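Nitroreductase family protein (Clostridium novyi, PDB 3G14) probably acts as an oxidoreductase of the nitroreductase family, whose members typically carry FMN as cofactor, although its own substrate is not established. Local coordinates at residues K29-M33 with G114-Y120. Numbering follows the deposited sequence.
Sequences KIIDM and GATDEGY. With ACT (acetate ion), chain G.
I30 and G114 bring helix 24-35 and the C-terminal end of helix 99-117 together, their CA atoms 5.0 Å apart, a worked example of glycine permitting close helix approach. Because glycine puts no side chain there, the selenium of M33 lies over the bare backbone, M33 SE to G114 CA 3.7 Å. I30 reaches further along the partner helix. Its CG1 branch, anti to the carbonyl carbon (chi1 -63°), runs past the backbone of G114 and brings I30 CD1 to 3.7 Å from A115 CA. The same methyl meets the edge of the Y120 ring close to its plane, I30 CD1 to Y120 CD2 4.0 Å, while the aliphatic part of E118 runs antiparallel alongside I30, CG against CG1. Y120 itself is tied to D23 through its hydroxyl, and with A115 it packs on L151 of strand 144-151.

On the polar side, the bend of E118 at chi2 (-59°) sets its carboxylate beside the side chains of K29 and M33. K29 comes in nearly perpendicular to it, and K29 NZ makes a weak, salt-bridging hydrogen bond to E118 OE1 at 3.3 Å. K29 NZ also donates to acetate OXT at 2.8 Å. That acetate, probably from the crystallisation liquor, lies among K29, D117 and E118, its O 2.8 Å from D117 OD2 and its OXT 2.7 Å from E118 OE2. M33 CE lies close to E118 OE2, and Y5 of the second subunit packs on both K29 and M33. Beyond E118, G119 takes positive phi in a Schellman motif that brings Y120 N to the carbonyl of A115, placing the ring beside I30. The chemistry thus grades from an apolar helix-helix seam to a charged margin, where at least one proton is probably shared among the carboxylates and K29 would compensate part of the remaining charge.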
ATOM      1  N   LYS B  29     -14.092  -3.320  11.287  1.00 18.77           N
ATOM      2  CA  LYS B  29     -14.259  -2.506  10.056  1.00 20.03           C
ATOM      3  C   LYS B  29     -12.899  -2.176   9.404  1.00 18.95           C
ATOM      4  O   LYS B  29     -12.758  -2.257   8.197  1.00 16.46           O
ATOM      5  CB  LYS B  29     -15.032  -1.208  10.321  1.00 19.52           C
ATOM      6  CG  LYS B  29     -16.539  -1.393  10.472  1.00 25.44           C
ATOM      7  CD  LYS B  29     -17.296  -0.033  10.430  1.00 28.34           C
ATOM      8  CE  LYS B  29     -17.395   0.616  11.812  1.00 36.07           C
ATOM      9  NZ  LYS B  29     -17.778   2.072  11.782  1.00 30.22           N
ATOM     10  N   ILE B  30     -11.904  -1.837  10.220  1.00 18.21           N
ATOM     11  CA  ILE B  30     -10.516  -1.627   9.740  1.00 18.42           C
ATOM     12  C   ILE B  30      -9.993  -2.904   9.045  1.00 18.19           C
ATOM     13  O   ILE B  30      -9.438  -2.866   7.921  1.00 15.51           O
ATOM     14  CB  ILE B  30      -9.628  -1.173  10.931  1.00 16.86           C
ATOM     15  CG1 ILE B  30     -10.135   0.184  11.458  1.00 20.43           C
ATOM     16  CG2 ILE B  30      -8.149  -1.104  10.536  1.00 16.57           C
ATOM     17  CD1 ILE B  30      -9.607   0.548  12.862  1.00 17.98           C
ATOM     18  N   ILE B  31     -10.173  -4.062   9.697  1.00 16.85           N
ATOM     19  CA  ILE B  31      -9.708  -5.302   9.093  1.00 17.47           C
ATOM     20  C   ILE B  31     -10.457  -5.598   7.777  1.00 18.00           C
ATOM     21  O   ILE B  31      -9.876  -6.068   6.793  1.00 16.80           O
ATOM     22  CB  ILE B  31      -9.775  -6.512  10.068  1.00 17.93           C
ATOM     23  CG1 ILE B  31      -8.952  -6.241  11.351  1.00 23.42           C
ATOM     24  CG2 ILE B  31      -9.212  -7.781   9.367  1.00 16.17           C
ATOM     25  CD1 ILE B  31      -7.428  -5.909  11.157  1.00 18.67           C
ATOM     26  N   ASP B  32     -11.769  -5.365   7.763  1.00 14.37           N
ATOM     27  CA  ASP B  32     -12.560  -5.483   6.550  1.00 17.65           C
ATOM     28  C   ASP B  32     -12.022  -4.619   5.401  1.00 16.85           C
ATOM     29  O   ASP B  32     -11.943  -5.071   4.266  1.00 16.56           O
ATOM     30  CB  ASP B  32     -14.010  -5.100   6.822  1.00 17.36           C
ATOM     31  CG  ASP B  32     -14.884  -5.317   5.624  1.00 21.18           C
ATOM     32  OD1 ASP B  32     -15.057  -6.484   5.207  1.00 22.42           O
ATOM     33  OD2 ASP B  32     -15.378  -4.318   5.094  1.00 17.03           O
HETATM   34  N   MSE B  33     -11.617  -3.396   5.709  1.00 16.52           N
HETATM   35  CA  MSE B  33     -10.978  -2.559   4.690  1.00 17.76           C
HETATM   36  C   MSE B  33      -9.731  -3.231   4.118  1.00 16.70           C
HETATM   37  O   MSE B  33      -9.541  -3.227   2.927  1.00 17.91           O
HETATM   38  CB  MSE B  33     -10.731  -1.160   5.229  1.00 17.49           C
HETATM   39  CG  MSE B  33     -12.117  -0.469   5.484  1.00 20.36           C
HETATM   40 SE   MSE B  33     -11.911   1.340   6.116  0.75 22.67          SE
HETATM   41  CE  MSE B  33     -13.121   1.239   7.642  1.00 24.96           C
ATOM     42  N   GLY B 114      -7.790   3.155   7.288  1.00 15.11           N
ATOM     43  CA  GLY B 114      -9.022   2.822   7.977  1.00 14.54           C
ATOM     44  C   GLY B 114      -9.013   3.216   9.452  1.00 14.02           C
ATOM     45  O   GLY B 114     -10.012   3.735   9.965  1.00 14.58           O
ATOM     46  N   ALA B 115      -7.876   2.994  10.126  1.00 14.33           N
ATOM     47  CA  ALA B 115      -7.695   3.481  11.520  1.00 15.33           C
ATOM     48  C   ALA B 115      -7.953   4.965  11.622  1.00 14.31           C
ATOM     49  O   ALA B 115      -8.660   5.401  12.518  1.00 14.99           O
ATOM     50  CB  ALA B 115      -6.287   3.185  12.052  1.00 15.39           C
ATOM     51  N   THR B 116      -7.332   5.742  10.732  1.00 16.08           N
ATOM     52  CA  THR B 116      -7.527   7.183  10.686  1.00 17.84           C
ATOM     53  C   THR B 116      -9.015   7.556  10.548  1.00 16.79           C
ATOM     54  O   THR B 116      -9.533   8.396  11.294  1.00 15.20           O
ATOM     55  CB  THR B 116      -6.747   7.810   9.522  1.00 19.65           C
ATOM     56  OG1 THR B 116      -5.366   7.409   9.588  1.00 22.53           O
ATOM     57  CG2 THR B 116      -6.890   9.335   9.554  1.00 19.41           C
ATOM     58  N   ASP B 117      -9.688   6.920   9.591  1.00 13.71           N
ATOM     59  CA  ASP B 117     -11.146   7.044   9.395  1.00 15.05           C
ATOM     60  C   ASP B 117     -11.970   6.770  10.655  1.00 16.09           C
ATOM     61  O   ASP B 117     -13.012   7.407  10.850  1.00 15.55           O
ATOM     62  CB  ASP B 117     -11.555   6.100   8.237  1.00 17.78           C
ATOM     63  CG  ASP B 117     -13.026   6.098   7.952  1.00 20.40           C
ATOM     64  OD1 ASP B 117     -13.555   7.142   7.559  1.00 18.88           O
ATOM     65  OD2 ASP B 117     -13.654   5.035   8.127  1.00 20.96           O
ATOM     66  N   GLU B 118     -11.539   5.806  11.467  1.00 16.47           N
ATOM     67  CA  GLU B 118     -12.247   5.408  12.700  1.00 18.17           C
ATOM     68  C   GLU B 118     -11.788   6.196  13.938  1.00 18.69           C
ATOM     69  O   GLU B 118     -12.272   5.954  15.043  1.00 20.62           O
ATOM     70  CB  GLU B 118     -12.098   3.894  12.949  1.00 17.70           C
ATOM     71  CG  GLU B 118     -12.649   2.969  11.850  1.00 17.74           C
ATOM     72  CD  GLU B 118     -14.122   3.127  11.547  1.00 30.73           C
ATOM     73  OE1 GLU B 118     -14.866   3.587  12.421  1.00 22.10           O
ATOM     74  OE2 GLU B 118     -14.526   2.745  10.419  1.00 29.33           O
ATOM     75  N   GLY B 119     -10.882   7.155  13.745  1.00 17.35           N
ATOM     76  CA  GLY B 119     -10.481   8.065  14.806  1.00 17.04           C
ATOM     77  C   GLY B 119      -9.324   7.555  15.628  1.00 18.02           C
ATOM     78  O   GLY B 119      -9.127   7.989  16.779  1.00 19.42           O
ATOM     79  N   TYR B 120      -8.560   6.640  15.024  1.00 18.04           N
ATOM     80  CA  TYR B 120      -7.398   6.029  15.650  1.00 17.34           C
ATOM     81  C   TYR B 120      -6.095   6.424  14.957  1.00 18.06           C
ATOM     82  O   TYR B 120      -6.033   6.544  13.744  1.00 23.06           O
ATOM     83  CB  TYR B 120      -7.540   4.495  15.672  1.00 17.68           C
ATOM     84  CG  TYR B 120      -8.721   3.982  16.484  1.00 13.41           C
ATOM     85  CD1 TYR B 120      -8.935   4.413  17.788  1.00 15.93           C
ATOM     86  CD2 TYR B 120      -9.595   3.044  15.942  1.00 20.21           C
ATOM     87  CE1 TYR B 120     -10.023   3.940  18.526  1.00 18.80           C
ATOM     88  CE2 TYR B 120     -10.686   2.555  16.668  1.00 20.59           C
ATOM     89  CZ  TYR B 120     -10.898   3.011  17.959  1.00 18.29           C
ATOM     90  OH  TYR B 120     -11.968   2.525  18.675  1.00 19.50           O
TER
HETATM   91  C   ACT G 195     -17.312   4.205   8.578  1.00 40.44           C
HETATM   92  O   ACT G 195     -16.430   5.027   8.258  1.00 39.94           O
HETATM   93  OXT ACT G 195     -17.001   3.428   9.497  1.00 41.38           O
HETATM   94  CH3 ACT G 195     -18.647   4.122   7.897  1.00 39.35           C